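Alpha-L-rhamnosidase (Klebsiella oxytoca, PDB 4XHC) hydrolyses terminal alpha-L-rhamnose residues from rhamnosides as a family GH78 glycoside hydrolase, and is seen here with rhamnose in its pocket. Local coordinates at residues H108-S113 with F191-V196; S148-Q153 with P239-R244; S432-V437 with H470-A475. All blocks are in the same frame, centred on the assembly; numbering follows the deposited sequence.

Contact 1: H108-S113 with F191-V196; sequences HFLCQS and FTQIEV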
# COMPACT_ATOMS: atom_id res chain seq x y z
N HIS A 108 14.83 0.83 3.43
CA HIS A 108 14.81 0.21 4.76
C HIS A 108 14.67 1.34 5.77
O HIS A 108 15.37 2.33 5.66
CB HIS A 108 16.11 -0.57 5.00
CG HIS A 108 16.28 -1.11 6.39
ND1 HIS A 108 17.39 -0.83 7.17
CD2 HIS A 108 15.50 -1.93 7.14
CE1 HIS A 108 17.28 -1.45 8.33
NE2 HIS A 108 16.15 -2.12 8.34
N PHE A 109 13.77 1.20 6.74
CA PHE A 109 13.71 2.15 7.88
C PHE A 109 13.18 1.52 9.16
O PHE A 109 12.49 0.51 9.13
CB PHE A 109 12.92 3.41 7.52
CG PHE A 109 11.46 3.16 7.27
CD1 PHE A 109 10.57 3.02 8.33
CD2 PHE A 109 10.97 3.09 5.97
CE1 PHE A 109 9.23 2.79 8.10
CE2 PHE A 109 9.63 2.85 5.74
CZ PHE A 109 8.76 2.70 6.80
N LEU A 110 13.53 2.12 10.29
CA LEU A 110 13.00 1.72 11.59
C LEU A 110 12.20 2.88 12.14
O LEU A 110 12.60 4.03 11.98
CB LEU A 110 14.12 1.40 12.58
CG LEU A 110 15.17 0.32 12.29
CD1 LEU A 110 15.94 0.02 13.58
CD2 LEU A 110 14.56 -0.95 11.74
N CYS A 111 11.11 2.58 12.82
CA CYS A 111 10.36 3.61 13.53
C CYS A 111 9.66 3.06 14.76
O CYS A 111 9.45 1.86 14.88
CB CYS A 111 9.36 4.31 12.59
SG CYS A 111 8.02 3.27 11.97
N GLN A 112 9.29 3.97 15.67
CA GLN A 112 8.78 3.60 16.99
C GLN A 112 7.83 4.64 17.56
O GLN A 112 7.77 5.78 17.10
CB GLN A 112 9.95 3.41 17.96
CG GLN A 112 10.81 4.65 18.12
CD GLN A 112 12.03 4.40 18.97
OE1 GLN A 112 12.75 3.43 18.77
NE2 GLN A 112 12.27 5.29 19.93
N SER A 113 7.11 4.24 18.60
CA SER A 113 6.09 5.07 19.24
C SER A 113 6.71 6.07 20.21
O SER A 113 7.80 5.84 20.72
CB SER A 113 5.07 4.17 19.95
OG SER A 113 4.51 4.78 21.10
N PHE A 191 11.03 8.26 13.68
CA PHE A 191 11.93 7.45 12.86
C PHE A 191 13.32 7.44 13.48
O PHE A 191 13.78 8.47 13.95
CB PHE A 191 12.01 8.01 11.45
CG PHE A 191 10.73 7.88 10.69
CD1 PHE A 191 9.74 8.82 10.82
CD2 PHE A 191 10.52 6.79 9.86
CE1 PHE A 191 8.55 8.68 10.13
CE2 PHE A 191 9.34 6.66 9.15
CZ PHE A 191 8.35 7.60 9.29
N THR A 192 13.97 6.29 13.51
CA THR A 192 15.32 6.19 14.10
C THR A 192 16.41 5.84 13.07
O THR A 192 17.59 5.99 13.37
CB THR A 192 15.38 5.18 15.27
OG1 THR A 192 15.27 3.83 14.79
CG2 THR A 192 14.28 5.45 16.29
N GLN A 193 16.03 5.37 11.89
CA GLN A 193 17.01 5.05 10.86
C GLN A 193 16.35 4.97 9.52
O GLN A 193 15.26 4.43 9.40
CB GLN A 193 17.70 3.73 11.16
CG GLN A 193 18.46 3.14 9.98
CD GLN A 193 19.32 1.95 10.36
OE1 GLN A 193 19.14 1.33 11.43
NE2 GLN A 193 20.27 1.62 9.49
N ILE A 194 17.01 5.51 8.50
CA ILE A 194 16.53 5.39 7.13
C ILE A 194 17.71 5.18 6.20
O ILE A 194 18.69 5.91 6.28
CB ILE A 194 15.78 6.66 6.69
CG1 ILE A 194 14.66 7.00 7.68
CG2 ILE A 194 15.22 6.47 5.27
CD1 ILE A 194 13.75 8.14 7.26
N GLU A 195 17.61 4.19 5.32
CA GLU A 195 18.66 3.95 4.34
C GLU A 195 18.10 3.34 3.07
O GLU A 195 16.99 2.81 3.06
CB GLU A 195 19.77 3.05 4.93
CG GLU A 195 19.34 1.63 5.27
CD GLU A 195 20.49 0.79 5.84
OE1 GLU A 195 21.55 1.35 6.18
OE2 GLU A 195 20.31 -0.45 5.95
N VAL A 196 18.87 3.45 1.99
CA VAL A 196 18.57 2.79 0.72
C VAL A 196 19.64 1.74 0.42
O VAL A 196 20.83 2.00 0.57
CB VAL A 196 18.44 3.79 -0.46
CG1 VAL A 196 19.75 4.50 -0.76
CG2 VAL A 196 17.93 3.08 -1.70
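An antiparallel strand pair with a beta bulge joins 108-113 to 191-196 in the N-terminal beta domain, with His108 opposite Glu195 and Leu110 opposite Gln193 as hydrogen-bonded pairs. His108 N and O both bond to the backbone of Glu195, the N to Glu195 O contact measuring 3.0 Å. At Leu110 the pairing slips by one residue: its N donates to Gln193 O at 3.0 Å, while its O accepts from Thr192 N at 3.1 Å. Thr192 is the extra residue, and Cys111 therefore faces Phe191.

The face with His108 and Leu110 is mixed, its polar link being His108 to Glu195. The imidazole and the Glu195 side chain run side by side, and His108 ND1 donates to Glu195 OE2 at 3.2 Å in a bent bond that meets the oxygen from above the carboxylate plane. Glu195 reaches it with CG placed between its backbone N and carbonyl carbon (chi1 66°). His108 NE2 bonds to Glu164, so both ring nitrogens have a carboxylate partner, which would favour a protonated ring.

The other face is apolar. Phe191 turns its edge toward the face of Phe109, offset, with centroids 5.7 Å apart and planes at 64°. Cys111 CB lies over a face of the Phe191 ring, 3.9 Å from Phe191 CD2, and Phe109 CB touches Ile194 CG1.

Strand 163-166 flanks 106-115 on its other edge and strand 51-55 flanks 187-200, while Leu156 and Leu158 of strand 153-158, in the six-stranded sheet, pack against Phe109 and Cys111.

Contact 2: S148-Q153 with P239-R244; sequences SSWLQQ and PKRDRR. With RAM (alpha-L-rhamnopyranose), chain C.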
# COMPACT_ATOMS: atom_id res chain seq x y z
N SER A 148 -0.15 5.61 -15.39
CA SER A 148 0.20 6.34 -14.16
C SER A 148 0.86 5.45 -13.11
O SER A 148 1.45 5.96 -12.15
CB SER A 148 -1.02 7.04 -13.55
OG SER A 148 -2.00 6.10 -13.15
N SER A 149 0.78 4.13 -13.30
CA SER A 149 1.31 3.18 -12.34
C SER A 149 2.82 3.22 -12.24
O SER A 149 3.39 2.71 -11.28
CB SER A 149 0.83 1.76 -12.68
OG SER A 149 1.47 1.27 -13.85
N TRP A 150 3.48 3.83 -13.22
CA TRP A 150 4.93 4.05 -13.12
C TRP A 150 5.34 5.05 -12.03
O TRP A 150 6.49 5.05 -11.58
CB TRP A 150 5.49 4.54 -14.47
CG TRP A 150 5.63 3.48 -15.51
CD1 TRP A 150 5.05 3.46 -16.75
CD2 TRP A 150 6.41 2.28 -15.41
NE1 TRP A 150 5.42 2.32 -17.42
CE2 TRP A 150 6.25 1.58 -16.62
CE3 TRP A 150 7.22 1.72 -14.41
CZ2 TRP A 150 6.88 0.35 -16.87
CZ3 TRP A 150 7.84 0.50 -14.65
CH2 TRP A 150 7.66 -0.17 -15.87
N LEU A 151 4.42 5.93 -11.65
CA LEU A 151 4.69 6.94 -10.64
C LEU A 151 4.83 6.28 -9.26
O LEU A 151 3.96 5.52 -8.83
CB LEU A 151 3.58 7.99 -10.64
CG LEU A 151 3.42 8.76 -11.95
CD1 LEU A 151 2.20 9.65 -11.94
CD2 LEU A 151 4.65 9.60 -12.23
N GLN A 152 5.94 6.58 -8.58
CA GLN A 152 6.41 5.81 -7.42
C GLN A 152 5.89 6.33 -6.08
O GLN A 152 6.13 7.47 -5.69
CB GLN A 152 7.94 5.79 -7.41
CG GLN A 152 8.56 5.26 -8.71
CD GLN A 152 10.06 5.25 -8.66
OE1 GLN A 152 10.69 4.19 -8.61
NE2 GLN A 152 10.67 6.43 -8.65
N GLN A 153 5.22 5.44 -5.35
CA GLN A 153 4.30 5.83 -4.31
C GLN A 153 3.91 4.59 -3.52
O GLN A 153 3.78 3.52 -4.10
CB GLN A 153 3.08 6.40 -5.01
CG GLN A 153 2.09 7.09 -4.11
CD GLN A 153 0.92 7.62 -4.90
OE1 GLN A 153 0.48 7.00 -5.88
NE2 GLN A 153 0.41 8.77 -4.51
N PRO A 239 15.87 3.20 -15.00
CA PRO A 239 15.54 2.39 -13.83
C PRO A 239 14.21 2.70 -13.16
O PRO A 239 13.67 1.83 -12.46
CB PRO A 239 16.70 2.68 -12.86
CG PRO A 239 17.79 3.27 -13.69
CD PRO A 239 17.07 4.02 -14.76
N LYS A 240 13.69 3.91 -13.32
CA LYS A 240 12.34 4.23 -12.85
C LYS A 240 11.33 3.66 -13.82
O LYS A 240 10.37 2.98 -13.45
CB LYS A 240 12.12 5.74 -12.76
CG LYS A 240 10.67 6.10 -12.42
CD LYS A 240 10.48 7.57 -12.11
CE LYS A 240 10.14 8.35 -13.36
NZ LYS A 240 10.40 9.80 -13.16
N ARG A 241 11.57 3.96 -15.09
CA ARG A 241 10.70 3.58 -16.17
C ARG A 241 11.57 3.57 -17.44
O ARG A 241 12.30 4.54 -17.65
CB ARG A 241 9.60 4.62 -16.26
CG ARG A 241 8.62 4.36 -17.38
CD ARG A 241 7.95 5.62 -17.88
NE ARG A 241 8.88 6.56 -18.47
CZ ARG A 241 9.52 6.38 -19.62
NH1 ARG A 241 9.40 5.27 -20.32
NH2 ARG A 241 10.32 7.32 -20.05
N ASP A 242 11.54 2.55 -18.31
CA ASP A 242 10.61 1.41 -18.31
C ASP A 242 11.19 0.16 -17.65
O ASP A 242 10.55 -0.89 -17.69
CB ASP A 242 10.30 0.96 -19.74
CG ASP A 242 9.81 2.07 -20.63
OD1 ASP A 242 8.67 2.55 -20.42
OD2 ASP A 242 10.54 2.45 -21.57
N ARG A 243 12.40 0.25 -17.09
CA ARG A 243 13.09 -0.90 -16.48
C ARG A 243 13.25 -2.08 -17.44
O ARG A 243 13.10 -3.23 -17.04
CB ARG A 243 12.34 -1.39 -15.24
CG ARG A 243 11.85 -0.28 -14.35
CD ARG A 243 11.19 -0.83 -13.11
NE ARG A 243 10.78 0.26 -12.23
CZ ARG A 243 10.55 0.13 -10.93
NH1 ARG A 243 10.68 -1.05 -10.35
NH2 ARG A 243 10.21 1.19 -10.20
N ARG A 244 13.57 -1.79 -18.70
CA ARG A 244 13.43 -2.77 -19.75
C ARG A 244 14.49 -2.63 -20.83
O ARG A 244 14.94 -1.53 -21.14
CB ARG A 244 12.05 -2.60 -20.37
CG ARG A 244 11.62 -3.77 -21.23
CD ARG A 244 10.11 -3.95 -21.22
NE ARG A 244 9.41 -3.11 -22.19
CZ ARG A 244 8.47 -2.22 -21.90
NH1 ARG A 244 8.08 -2.00 -20.64
NH2 ARG A 244 7.91 -1.54 -22.88
C1 RAM C . 10.55 4.87 -25.06
C2 RAM C . 11.85 4.98 -24.29
C3 RAM C . 12.90 4.04 -24.86
C4 RAM C . 12.83 4.08 -26.37
C5 RAM C . 11.51 3.48 -26.82
C6 RAM C . 10.98 4.08 -28.10
O1 RAM C . 9.52 4.90 -24.15
O2 RAM C . 12.30 6.32 -24.45
O3 RAM C . 14.21 4.40 -24.42
O4 RAM C . 13.89 3.33 -26.93
O5 RAM C . 10.51 3.66 -25.80
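The indole of Trp150 carries Arg241 CG and Asp242 CA on one face, and Arg243 NE comes to its edge near the ring plane. Arg241 CG stands 3.5 Å from the centroid of the five-membered ring of Trp150, almost on the ring normal: a CH-pi contact made by the aliphatic part of the arginine. The Arg241 chain, extended as far as CD, bends at chi3 (63°), and the guanidinium plane stands 77° from the indole. Arg241 NH1 forms a salt bridge with Asp242 OD1 at 2.8 Å; OD1 lies near the guanidinium plane but is itself met from above the carboxylate plane. Arg241 NH2 pairs with Glu506. Arg243 NE donates to Lys240 O at 3.0 Å, in a straight bond within the guanidinium plane that ties down the turn around the cis peptide before Asp242. Gln152 lays its amide across the Lys240 chain, Gln152 NE2 to Lys240 CD 3.6 Å; the same NE2 donates to Cys172 O.

Asp242 OD2 stands 3.7 Å from rhamnose O1, and Glu506 itself bonds the sugar. Trp150, from a loop following the N-terminal domain's strand 122-129, is thus a second-shell residue: its apolar face backs Arg241, whose charged end is paired with two acidic residues of the rhamnose pocket, Asp242 and Glu506.

Contact 3: S432-V437 with H470-A475; sequences SQIWLV and HHYIAA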
# COMPACT_ATOMS: atom_id res chain seq x y z
N SER A 432 16.96 13.78 -40.70
CA SER A 432 17.28 13.39 -42.06
C SER A 432 18.75 13.64 -42.40
O SER A 432 19.41 12.78 -42.98
CB SER A 432 16.40 14.15 -43.06
OG SER A 432 15.03 13.91 -42.82
N GLN A 433 19.25 14.81 -42.04
CA GLN A 433 20.62 15.20 -42.40
C GLN A 433 21.63 14.36 -41.65
O GLN A 433 22.61 13.88 -42.21
CB GLN A 433 20.89 16.67 -42.09
CG GLN A 433 19.75 17.63 -42.39
CD GLN A 433 19.14 17.40 -43.75
OE1 GLN A 433 19.85 17.17 -44.73
NE2 GLN A 433 17.81 17.47 -43.83
N ILE A 434 21.38 14.17 -40.36
CA ILE A 434 22.29 13.44 -39.49
C ILE A 434 22.47 12.02 -39.99
O ILE A 434 23.60 11.54 -40.12
CB ILE A 434 21.76 13.44 -38.03
CG1 ILE A 434 21.85 14.85 -37.43
CG2 ILE A 434 22.55 12.47 -37.16
CD1 ILE A 434 21.01 15.04 -36.19
N TRP A 435 21.35 11.35 -40.28
CA TRP A 435 21.40 9.93 -40.64
C TRP A 435 21.94 9.69 -42.04
O TRP A 435 22.65 8.72 -42.26
CB TRP A 435 20.03 9.26 -40.46
CG TRP A 435 19.87 8.72 -39.10
CD1 TRP A 435 19.06 9.20 -38.10
CD2 TRP A 435 20.58 7.62 -38.54
NE1 TRP A 435 19.21 8.45 -36.97
CE2 TRP A 435 20.14 7.48 -37.20
CE3 TRP A 435 21.55 6.75 -39.03
CZ2 TRP A 435 20.64 6.48 -36.35
CZ3 TRP A 435 22.06 5.75 -38.18
CH2 TRP A 435 21.60 5.63 -36.86
N LEU A 436 21.62 10.57 -42.98
CA LEU A 436 22.16 10.41 -44.33
C LEU A 436 23.64 10.81 -44.44
O LEU A 436 24.33 10.38 -45.36
CB LEU A 436 21.30 11.14 -45.36
CG LEU A 436 19.95 10.46 -45.61
CD1 LEU A 436 18.99 11.38 -46.35
CD2 LEU A 436 20.11 9.15 -46.37
N VAL A 437 24.12 11.61 -43.50
CA VAL A 437 25.56 11.85 -43.39
C VAL A 437 26.27 10.64 -42.76
O VAL A 437 27.37 10.28 -43.17
CB VAL A 437 25.86 13.16 -42.61
CG1 VAL A 437 27.34 13.27 -42.22
CG2 VAL A 437 25.45 14.36 -43.44
N HIS A 470 23.34 12.31 -29.83
CA HIS A 470 24.50 11.43 -29.94
C HIS A 470 24.94 11.29 -31.38
O HIS A 470 26.13 11.32 -31.69
CB HIS A 470 24.18 10.05 -29.39
CG HIS A 470 25.11 8.98 -29.86
ND1 HIS A 470 26.31 8.72 -29.23
CD2 HIS A 470 25.04 8.13 -30.90
CE1 HIS A 470 26.93 7.75 -29.86
NE2 HIS A 470 26.18 7.37 -30.88
N HIS A 471 23.96 11.13 -32.27
CA HIS A 471 24.25 10.91 -33.68
C HIS A 471 24.75 12.16 -34.36
O HIS A 471 25.59 12.09 -35.24
CB HIS A 471 23.02 10.32 -34.37
CG HIS A 471 22.61 9.00 -33.81
ND1 HIS A 471 21.76 8.89 -32.72
CD2 HIS A 471 22.97 7.74 -34.13
CE1 HIS A 471 21.60 7.61 -32.43
NE2 HIS A 471 22.33 6.90 -33.26
N TYR A 472 24.23 13.31 -33.94
CA TYR A 472 24.73 14.60 -34.39
C TYR A 472 26.22 14.73 -34.07
O TYR A 472 27.02 15.17 -34.91
CB TYR A 472 23.93 15.71 -33.72
CG TYR A 472 24.38 17.12 -34.02
CD1 TYR A 472 24.65 17.53 -35.32
CD2 TYR A 472 24.51 18.05 -33.00
CE1 TYR A 472 25.06 18.82 -35.59
CE2 TYR A 472 24.91 19.35 -33.26
CZ TYR A 472 25.19 19.72 -34.56
OH TYR A 472 25.59 21.01 -34.80
N ILE A 473 26.61 14.33 -32.86
CA ILE A 473 28.02 14.37 -32.45
C ILE A 473 28.86 13.44 -33.32
O ILE A 473 29.95 13.81 -33.76
CB ILE A 473 28.20 13.97 -30.97
CG1 ILE A 473 27.46 14.95 -30.05
CG2 ILE A 473 29.67 13.92 -30.59
CD1 ILE A 473 27.78 16.41 -30.31
N ALA A 474 28.36 12.23 -33.55
CA ALA A 474 29.06 11.25 -34.35
C ALA A 474 29.28 11.76 -35.77
O ALA A 474 30.37 11.56 -36.34
CB ALA A 474 28.30 9.94 -34.38
N ALA A 475 28.26 12.42 -36.32
CA ALA A 475 28.35 12.98 -37.66
C ALA A 475 29.39 14.10 -37.73
O ALA A 475 30.14 14.20 -38.70
CB ALA A 475 26.99 13.48 -38.13
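The helical segments 432-437 and 470-475 run in broadly the same direction, crossing at 49° with their axes 9.2 Å apart at the closest approach, and their backbones come nearest at Ile434 and Tyr472. Ile434 fills the crossing point. Its CG2 branch, anti to the backbone N, rests 3.6 Å from His471 CB, the two side chains crossing at about a right angle, while the end of the longer branch, CD1, comes to 3.9 Å from Tyr472 CB. One isoleucine thus straddles two successive residues, a branch for each.

One turn further on, Val437 CG1 meets Ala475 CB at 4.1 Å. No hydrogen bond crosses between the two segments.

Both segments belong to the six-hairpin glycosidase domain, the mainly helical part that in this family forms an (alpha/alpha)6 barrel, and helix 444-456 follows the first and precedes the second along the chain. Its Met451 packs on both Tyr472 and Ala475.

Toward the rhamnose side, the contact becomes aromatic. Trp435 swings the six-membered end of its indole over one face of the His471 imidazole, Trp435 CZ2 to His471 CD2 3.5 Å. The two planes are inclined by 38°, with ring centroids 4.8 Å apart, an oblique pair. The opposite face of the imidazole is covered by His470 CD2, which holds the ring between its helix neighbour and the tryptophan. His471 ND1 bonds to Tyr467 O, one turn back on its own helix, and fixes the ring's rotation. Trp435 also packs on Ala370 and Val374 of helix 368-389, and the His471 side chain lies about 10 Å from the bound rhamnose.

Overall arrangement
Contacts 2 and 3 are buried, whereas contact 1, in the beta domain, is buried on one face and partly exposed on the other. Contact 1 is held chiefly by backbone hydrogen bonds between strands and contact 3 by apolar and aromatic side-chain packing, with no hydrogen bond across it; contact 2 joins a 3-10 turn and loop to another loop, has no clear hydrogen bond across it, and relies on an indole face with charged groups satisfied from around it. No two contacts share a helix or strand. Contact 2 bridges the two domains, its centre 24 Å from that of contact 1 and 31 Å from that of contact 3, and of the three it alone reaches the sugar pocket and the second subunit.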